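Local coordinates for oxidoreductase, putative (PDB 6SKX), which probably catalyses the NADPH-dependent reductive amination of carbonyl compounds to amines, as a fungal reductive aminase of the 3-hydroxyisobutyrate dehydrogenase-like family, at residues A[208-211]-A[212-215]; A[237-240]-A[241-245]; A[251-254]-A[255-258]. All coordinates share one frame; numbering follows the deposited sequence.

Contact 1. Residues A[208-211]-A[212-215]; sequences MTEY and TKGM
Glu-210 and Lys-213, one turn apart on the outer side of helix 194-221, form an i to i+3 salt bridge. NZ of Lys-213 lies 3.1 Å from Glu-210 OE1, approaching on the syn side but 33° out of the carboxylate plane, and makes a weaker bond to OE2 at 3.3 Å. A bend at chi2 of Glu-210 brings the carboxylate to the extended lysine chain, whose CD passes 3.5 Å from Glu-210 OE2.

Backbone bonding is uneven. Thr-212 N is shared weakly between the carbonyls of Met-208 and Thr-209, and Lys-213 N reaches Glu-210 O at 3.1 Å, an i to i+3 bond. Chi1 of 61° places OG1 of Thr-212 between the backbone N and the carbonyl carbon, from where it points back to Thr-209 O; it donates there, though the bond is modelled so short that its length is doubtful.

Sulfur also meets an aromatic ring. Met-215 SD sits 5.4 Å from the centroid of the Tyr-211 ring, 75° off its normal, so the thioether approaches the edge in a Met-aromatic contact, although the exact placing of the methionine end is doubtful. Met-208, Thr-212 and Met-215 also pack against Met-174, Phe-181 and Phe-178 of the second subunit.

The chemistry thus divides this amphipathic helix: an exposed ion pair faces solvent, while threonine and methionine groups serve the dimer interface.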
ATOM      1  N   MET A 208       6.618   3.177  -5.392  1.00 55.43           N
ATOM      2  CA  MET A 208       6.639   3.565  -3.961  1.00 55.78           C
ATOM      3  C   MET A 208       6.913   2.343  -3.063  1.00 59.38           C
ATOM      4  O   MET A 208       7.460   2.526  -1.914  1.00 52.96           O
ATOM      5  CB  MET A 208       5.325   4.258  -3.582  1.00 57.17           C
ATOM      6  CG  MET A 208       5.195   5.633  -4.208  1.00 58.43           C
ATOM      7  SD  MET A 208       6.505   6.800  -3.759  1.00 58.43           S
ATOM      8  CE  MET A 208       7.513   6.807  -5.240  1.00 46.93           C
ATOM      9  N   THR A 209       6.568   1.136  -3.525  1.00 52.85           N
ATOM     10  CA  THR A 209       6.946  -0.123  -2.821  1.00 60.53           C
ATOM     11  C   THR A 209       8.482  -0.221  -2.851  1.00 54.67           C
ATOM     12  O   THR A 209       9.090  -0.472  -1.804  1.00 52.18           O
ATOM     13  CB  THR A 209       6.259  -1.365  -3.422  1.00 56.92           C
ATOM     14  OG1 THR A 209       4.857  -1.289  -3.175  1.00 49.55           O
ATOM     15  CG2 THR A 209       6.797  -2.645  -2.828  1.00 53.20           C
ATOM     16  N   GLU A 210       9.096   0.028  -4.008  1.00 55.34           N
ATOM     17  CA  GLU A 210      10.578   0.082  -4.133  1.00 58.65           C
ATOM     18  C   GLU A 210      11.142   1.121  -3.142  1.00 61.94           C
ATOM     19  O   GLU A 210      12.102   0.788  -2.449  1.00 63.70           O
ATOM     20  CB  GLU A 210      10.968   0.345  -5.578  1.00 68.75           C
ATOM     21  CG  GLU A 210      12.452   0.151  -5.823  1.00 86.68           C
ATOM     22  CD  GLU A 210      12.915  -1.297  -5.790  1.00 82.74           C
ATOM     23  OE1 GLU A 210      12.101  -2.178  -6.104  1.00 65.98           O
ATOM     24  OE2 GLU A 210      14.087  -1.520  -5.459  1.00 79.00           O
ATOM     25  N   TYR A 211      10.520   2.294  -3.004  1.00 57.09           N
ATOM     26  CA  TYR A 211      10.963   3.390  -2.096  1.00 62.82           C
ATOM     27  C   TYR A 211      10.957   2.917  -0.631  1.00 62.85           C
ATOM     28  O   TYR A 211      11.810   3.391   0.141  1.00 54.24           O
ATOM     29  CB  TYR A 211      10.104   4.648  -2.325  1.00 64.27           C
ATOM     30  CG  TYR A 211      10.545   5.902  -1.613  1.00 64.44           C
ATOM     31  CD1 TYR A 211      10.090   6.180  -0.338  1.00 69.86           C
ATOM     32  CD2 TYR A 211      11.375   6.838  -2.212  1.00 65.60           C
ATOM     33  CE1 TYR A 211      10.470   7.332   0.334  1.00 72.97           C
ATOM     34  CE2 TYR A 211      11.758   7.997  -1.554  1.00 60.49           C
ATOM     35  CZ  TYR A 211      11.308   8.245  -0.274  1.00 65.46           C
ATOM     36  OH  TYR A 211      11.648   9.371   0.418  1.00 71.13           O
ATOM     37  N   THR A 212      10.071   1.999  -0.224  1.00 63.03           N
ATOM     38  CA  THR A 212      10.050   1.496   1.188  1.00 59.16           C
ATOM     39  C   THR A 212      11.341   0.720   1.535  1.00 56.84           C
ATOM     40  O   THR A 212      11.665   0.632   2.741  1.00 57.20           O
ATOM     41  CB  THR A 212       8.811   0.637   1.498  1.00 59.78           C
ATOM     42  OG1 THR A 212       8.781  -0.525   0.651  1.00 53.14           O
ATOM     43  CG2 THR A 212       7.534   1.437   1.379  1.00 61.34           C
ATOM     44  N   LYS A 213      12.019   0.086   0.572  1.00 53.67           N
ATOM     45  CA  LYS A 213      13.314  -0.591   0.860  1.00 61.00           C
ATOM     46  C   LYS A 213      14.264   0.450   1.490  1.00 61.20           C
ATOM     47  O   LYS A 213      14.781   0.220   2.609  1.00 54.84           O
ATOM     48  CB  LYS A 213      13.905  -1.195  -0.416  1.00 59.80           C
ATOM     49  CG  LYS A 213      13.240  -2.480  -0.900  1.00 68.84           C
ATOM     50  CD  LYS A 213      13.671  -2.875  -2.307  1.00 66.01           C
ATOM     51  CE  LYS A 213      13.197  -4.256  -2.697  1.00 73.19           C
ATOM     52  NZ  LYS A 213      13.162  -4.420  -4.168  1.00 70.22           N
ATOM     53  N   GLY A 214      14.432   1.590   0.818  1.00 60.45           N
ATOM     54  CA  GLY A 214      15.228   2.738   1.302  1.00 64.55           C
ATOM     55  C   GLY A 214      14.840   3.143   2.715  1.00 68.20           C
ATOM     56  O   GLY A 214      15.759   3.367   3.529  1.00 64.66           O
ATOM     57  N   MET A 215      13.540   3.198   3.017  1.00 66.43           N
ATOM     58  CA  MET A 215      13.022   3.617   4.349  1.00 74.39           C
ATOM     59  C   MET A 215      13.396   2.589   5.425  1.00 75.05           C
ATOM     60  O   MET A 215      13.596   2.990   6.598  1.00 69.95           O
ATOM     61  CB  MET A 215      11.501   3.755   4.357  1.00 74.97           C
ATOM     62  CG  MET A 215      10.964   4.968   3.622  1.00 82.65           C
ATOM     63  SD  MET A 215       9.156   4.824   3.644  1.00 90.10           S
ATOM     64  CE  MET A 215       8.669   6.039   2.433  1.00 91.85           C
TER

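Contact 2. Residues A[237-240]-A[241-245]; sequences GIQN and IIDAS
Ile-238 and Ile-242 meet in an intrahelical i to i+4 contact on helix 231-248, in the largely helical C-terminal domain. The CG2 methyl of Ile-238 comes within 3.8 Å of the CD1 end of Ile-242. With chi1 of -65°, CG1 of Ile-242 lies beside its own backbone N and against Ile-238 O, 3.2 Å away, and the extended chain carries CD1 on to the Ile-238 methyl. Both residues also pack on Ile-255, just ahead of helix 256-267, so their ridge faces the next helix.

The backbone beneath is regular alpha helix over most of its length. Ile-242 N donates to Ile-238 O at 3.0 Å and Asp-243 N to Gln-239 O at 2.8 Å, both with N-H angles of 170°. Ile-241 N is held less firmly, divided between weak bonds to the carbonyls of Gly-237 and Ile-238. One turn on, Ile-241 O accepts both N and OG of Ser-245, which reach it from opposite faces of its plane; the hydroxyl stands 2.7 Å away and also bonds His-183 of helix 162-188.

On the polar side, Gln-239 OE1 and Asp-243 OD1 come to 3.6 Å, their planes 51° apart; as modelled these are two acceptor oxygens, in proximity rather than bonded. ND2 of Asn-240 instead bonds OD1 of Asn-92 of the second subunit, a residue seen to bind NADP(+).

Apolar branches therefore attach the helix to its neighbours, while its amide side chain reaches across the dimer, consistent with a cofactor site assembled between subunits.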
ATOM      1  N   GLY A 237       1.059  18.735   1.990  1.00 72.64           N
ATOM      2  CA  GLY A 237       0.616  17.728   1.007  1.00 63.68           C
ATOM      3  C   GLY A 237      -0.608  16.973   1.506  1.00 62.59           C
ATOM      4  O   GLY A 237      -1.584  16.850   0.730  1.00 60.06           O
ATOM      5  N   ILE A 238      -0.595  16.518   2.767  1.00 60.85           N
ATOM      6  CA  ILE A 238      -1.751  15.782   3.372  1.00 67.89           C
ATOM      7  C   ILE A 238      -2.971  16.713   3.459  1.00 62.95           C
ATOM      8  O   ILE A 238      -4.066  16.225   3.180  1.00 67.81           O
ATOM      9  CB  ILE A 238      -1.408  15.141   4.731  1.00 63.35           C
ATOM     10  CG1 ILE A 238      -0.725  13.786   4.558  1.00 73.04           C
ATOM     11  CG2 ILE A 238      -2.652  14.963   5.583  1.00 65.38           C
ATOM     12  CD1 ILE A 238       0.560  13.835   3.822  1.00 76.69           C
ATOM     13  N   GLN A 239      -2.795  17.991   3.825  1.00 67.22           N
ATOM     14  CA  GLN A 239      -3.915  18.977   3.942  1.00 69.36           C
ATOM     15  C   GLN A 239      -4.587  19.164   2.578  1.00 59.72           C
ATOM     16  O   GLN A 239      -5.818  19.218   2.518  1.00 63.65           O
ATOM     17  CB  GLN A 239      -3.444  20.346   4.464  1.00 73.62           C
ATOM     18  CG  GLN A 239      -3.540  20.499   5.980  1.00 81.16           C
ATOM     19  CD  GLN A 239      -4.878  20.069   6.534  1.00 76.52           C
ATOM     20  OE1 GLN A 239      -5.936  20.345   5.969  1.00 78.49           O
ATOM     21  NE2 GLN A 239      -4.832  19.353   7.637  1.00 69.35           N
ATOM     22  N   ASN A 240      -3.796  19.247   1.513  1.00 62.12           N
ATOM     23  CA  ASN A 240      -4.333  19.358   0.134  1.00 61.31           C
ATOM     24  C   ASN A 240      -5.255  18.157  -0.141  1.00 61.30           C
ATOM     25  O   ASN A 240      -6.308  18.367  -0.766  1.00 59.34           O
ATOM     26  CB  ASN A 240      -3.184  19.532  -0.863  1.00 63.40           C
ATOM     27  CG  ASN A 240      -2.547  20.907  -0.803  1.00 73.98           C
ATOM     28  OD1 ASN A 240      -3.134  21.837  -0.251  1.00 66.82           O
ATOM     29  ND2 ASN A 240      -1.347  21.043  -1.367  1.00 65.88           N
ATOM     30  N   ILE A 241      -4.869  16.944   0.290  1.00 58.95           N
ATOM     31  CA  ILE A 241      -5.600  15.680  -0.031  1.00 62.50           C
ATOM     32  C   ILE A 241      -6.933  15.752   0.719  1.00 57.04           C
ATOM     33  O   ILE A 241      -7.991  15.514   0.112  1.00 56.98           O
ATOM     34  CB  ILE A 241      -4.782  14.430   0.368  1.00 61.94           C
ATOM     35  CG1 ILE A 241      -3.548  14.212  -0.506  1.00 59.71           C
ATOM     36  CG2 ILE A 241      -5.659  13.195   0.386  1.00 59.52           C
ATOM     37  CD1 ILE A 241      -2.507  13.322   0.149  1.00 59.41           C
ATOM     38  N   ILE A 242      -6.856  16.136   1.985  1.00 59.36           N
ATOM     39  CA  ILE A 242      -8.029  16.357   2.871  1.00 66.51           C
ATOM     40  C   ILE A 242      -8.964  17.400   2.228  1.00 68.37           C
ATOM     41  O   ILE A 242     -10.140  17.060   1.990  1.00 67.76           O
ATOM     42  CB  ILE A 242      -7.503  16.739   4.266  1.00 66.85           C
ATOM     43  CG1 ILE A 242      -6.738  15.564   4.883  1.00 69.99           C
ATOM     44  CG2 ILE A 242      -8.623  17.210   5.173  1.00 65.71           C
ATOM     45  CD1 ILE A 242      -6.254  15.805   6.295  1.00 76.43           C
ATOM     46  N   ASP A 243      -8.455  18.596   1.882  1.00 67.60           N
ATOM     47  CA  ASP A 243      -9.259  19.712   1.297  1.00 69.11           C
ATOM     48  C   ASP A 243      -9.890  19.241  -0.024  1.00 68.35           C
ATOM     49  O   ASP A 243     -11.101  19.455  -0.235  1.00 64.77           O
ATOM     50  CB  ASP A 243      -8.428  20.990   1.120  1.00 70.09           C
ATOM     51  CG  ASP A 243      -7.901  21.602   2.421  1.00 75.54           C
ATOM     52  OD1 ASP A 243      -8.420  21.266   3.494  1.00 74.32           O
ATOM     53  OD2 ASP A 243      -6.943  22.400   2.355  1.00 71.70           O
ATOM     54  N   ALA A 244      -9.117  18.564  -0.872  1.00 64.34           N
ATOM     55  CA  ALA A 244      -9.603  18.034  -2.162  1.00 61.74           C
ATOM     56  C   ALA A 244     -10.659  16.959  -1.896  1.00 66.14           C
ATOM     57  O   ALA A 244     -11.645  16.910  -2.658  1.00 67.03           O
ATOM     58  CB  ALA A 244      -8.442  17.504  -2.970  1.00 63.91           C
ATOM     59  N   SER A 245     -10.436  16.110  -0.880  1.00 62.93           N
ATOM     60  CA  SER A 245     -11.362  15.022  -0.466  1.00 68.05           C
ATOM     61  C   SER A 245     -12.736  15.633  -0.128  1.00 72.07           C
ATOM     62  O   SER A 245     -13.748  15.231  -0.768  1.00 63.99           O
ATOM     63  CB  SER A 245     -10.785  14.198   0.677  1.00 72.13           C
ATOM     64  OG  SER A 245      -9.672  13.421   0.235  1.00 71.21           O
TER

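Contact 3. Residues A[251-254]-A[255-258]; sequences SAEF and IRPM
Arg-256 folds back over the turn that opens helix 256-267, meeting Ala-252 and Glu-253. Its CB lies 3.4 Å from Glu-253 O, and CG passes 3.6 Å from Ala-252 O, so the root of the chain rests on two carbonyls of the preceding turn. From CG the chain bends at an unusual chi2 of -137°, which directs the guanidinium back toward the start of the turn. There NH1 meets two groups. The methyl of Ala-252 lies over one face of the guanidinium, 3.9 Å from NH1, and Glu-253 OE2 stands 3.5 Å from the same nitrogen in a long salt bridge. The carboxylate approaches obliquely, its plane 46° from that of the guanidinium, rather than as a flat two-pronged pair. NH2, at the other branch of the tip, packs on Ile-242 of helix 231-248.

The backbone below begins as a 3-10 turn. Ile-255 N donates to Ala-252 O and Arg-256 N to Glu-253 O, each at 3.1 Å, the i to i+3 pattern that marks such a turn. Upstream, Ser-251 OG accepts from Glu-253 N at 3.3 Å, an ST turn that leads the connecting loop into this geometry. Pro-257 lacks an N-H to donate, and its CD takes up a place 3.2 Å from Glu-253 O.

Several helices touch the turn: Ile-255 lies on helix 231-248 and on His-183 of helix 162-188, Phe-254 reaches helix 162-188, and the Phe-254 ring also meets Phe-261 of the second subunit.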
ATOM      1  N   SER A 251     -14.730  10.881   1.931  1.00 69.17           N
ATOM      2  CA  SER A 251     -14.170  10.812   3.302  1.00 67.93           C
ATOM      3  C   SER A 251     -12.636  10.842   3.231  1.00 65.78           C
ATOM      4  O   SER A 251     -12.065  10.203   2.315  1.00 67.26           O
ATOM      5  CB  SER A 251     -14.655   9.584   4.017  1.00 66.69           C
ATOM      6  OG  SER A 251     -14.038   9.494   5.298  1.00 77.68           O
ATOM      7  N   ALA A 252     -12.012  11.539   4.180  1.00 63.10           N
ATOM      8  CA  ALA A 252     -10.552  11.648   4.379  1.00 66.03           C
ATOM      9  C   ALA A 252     -10.083  10.822   5.590  1.00 68.64           C
ATOM     10  O   ALA A 252      -8.891  10.952   5.980  1.00 70.78           O
ATOM     11  CB  ALA A 252     -10.211  13.108   4.549  1.00 63.67           C
ATOM     12  N   GLU A 253     -10.951  10.004   6.195  1.00 72.29           N
ATOM     13  CA  GLU A 253     -10.653   9.324   7.500  1.00 73.57           C
ATOM     14  C   GLU A 253      -9.359   8.495   7.383  1.00 72.97           C
ATOM     15  O   GLU A 253      -8.520   8.552   8.296  1.00 72.45           O
ATOM     16  CB  GLU A 253     -11.830   8.445   7.937  1.00 76.36           C
ATOM     17  CG  GLU A 253     -13.042   9.217   8.441  1.00 81.26           C
ATOM     18  CD  GLU A 253     -12.803  10.147   9.628  1.00 85.95           C
ATOM     19  OE1 GLU A 253     -11.943   9.834  10.462  1.00 71.99           O
ATOM     20  OE2 GLU A 253     -13.480  11.196   9.709  1.00 91.34           O
ATOM     21  N   PHE A 254      -9.191   7.788   6.262  1.00 71.06           N
ATOM     22  CA  PHE A 254      -8.048   6.898   5.936  1.00 59.48           C
ATOM     23  C   PHE A 254      -6.682   7.554   6.126  1.00 58.73           C
ATOM     24  O   PHE A 254      -5.770   6.771   6.447  1.00 56.21           O
ATOM     25  CB  PHE A 254      -8.127   6.443   4.482  1.00 61.17           C
ATOM     26  CG  PHE A 254      -9.032   5.274   4.229  1.00 65.90           C
ATOM     27  CD1 PHE A 254      -8.899   4.102   4.964  1.00 66.91           C
ATOM     28  CD2 PHE A 254      -9.978   5.327   3.220  1.00 67.67           C
ATOM     29  CE1 PHE A 254      -9.707   3.010   4.696  1.00 58.92           C
ATOM     30  CE2 PHE A 254     -10.781   4.234   2.953  1.00 61.56           C
ATOM     31  CZ  PHE A 254     -10.641   3.077   3.694  1.00 62.06           C
ATOM     32  N   ILE A 255      -6.530   8.874   5.923  1.00 55.09           N
ATOM     33  CA  ILE A 255      -5.199   9.572   5.968  1.00 59.73           C
ATOM     34  C   ILE A 255      -5.031  10.351   7.284  1.00 59.67           C
ATOM     35  O   ILE A 255      -3.884  10.806   7.540  1.00 55.87           O
ATOM     36  CB  ILE A 255      -4.979  10.491   4.733  1.00 61.79           C
ATOM     37  CG1 ILE A 255      -3.496  10.714   4.434  1.00 64.02           C
ATOM     38  CG2 ILE A 255      -5.698  11.832   4.881  1.00 59.99           C
ATOM     39  CD1 ILE A 255      -3.223  11.252   3.029  1.00 67.80           C
ATOM     40  N   ARG A 256      -6.077  10.450   8.117  1.00 61.82           N
ATOM     41  CA  ARG A 256      -6.054  11.203   9.407  1.00 66.89           C
ATOM     42  C   ARG A 256      -5.039  10.612  10.384  1.00 69.14           C
ATOM     43  O   ARG A 256      -4.251  11.369  10.966  1.00 71.54           O
ATOM     44  CB  ARG A 256      -7.463  11.342   9.998  1.00 77.18           C
ATOM     45  CG  ARG A 256      -8.338  12.329   9.230  1.00 79.78           C
ATOM     46  CD  ARG A 256      -9.165  13.268  10.094  1.00 86.98           C
ATOM     47  NE  ARG A 256      -9.566  14.485   9.383  1.00 88.35           N
ATOM     48  CZ  ARG A 256     -10.596  14.588   8.538  1.00 90.79           C
ATOM     49  NH1 ARG A 256     -11.361  13.539   8.264  1.00 89.77           N
ATOM     50  NH2 ARG A 256     -10.853  15.749   7.954  1.00 81.67           N
ATOM     51  N   PRO A 257      -4.960   9.269  10.567  1.00 64.30           N
ATOM     52  CA  PRO A 257      -3.956   8.687  11.458  1.00 65.10           C
ATOM     53  C   PRO A 257      -2.525   9.088  11.067  1.00 64.57           C
ATOM     54  O   PRO A 257      -1.765   9.402  11.949  1.00 71.30           O
ATOM     55  CB  PRO A 257      -4.197   7.175  11.351  1.00 61.51           C
ATOM     56  CG  PRO A 257      -5.643   7.096  10.929  1.00 64.00           C
ATOM     57  CD  PRO A 257      -5.805   8.243   9.951  1.00 59.42           C
ATOM     58  N   MET A 258      -2.181   9.084   9.775  1.00 68.74           N
ATOM     59  CA  MET A 258      -0.814   9.472   9.323  1.00 68.03           C
ATOM     60  C   MET A 258      -0.590  10.966   9.603  1.00 70.35           C
ATOM     61  O   MET A 258       0.543  11.313   9.988  1.00 68.92           O
ATOM     62  CB  MET A 258      -0.622   9.194   7.837  1.00 58.53           C
ATOM     63  CG  MET A 258       0.673   9.736   7.278  1.00 60.02           C
ATOM     64  SD  MET A 258       2.117   8.742   7.666  1.00 64.18           S
ATOM     65  CE  MET A 258       1.862   7.337   6.579  1.00 72.04           C
TER

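Overall arrangement
All three contacts belong to the C-terminal helical domain, follow one another along the chain and touch the second subunit. Contacts 2 and 3 are direct neighbours, with centres about 10 Å apart: Ile-241 CD1 packs 3.6 Å from Ile-255 CD1, joining consecutive helices through an apolar seam. Contact 1 stands apart from both, its nearest atoms about 11 Å from contact 2 and about 8 Å from contact 3. Contacts 1 and 2 nevertheless share a landmark: the side chain of Ser-229, seen to bind NADP(+), lies about 7 Å from that of Tyr-211 and about 8 Å from Gly-237, although no cofactor is bound to this chain in the model. Contact 3 lies away from the cofactor residues.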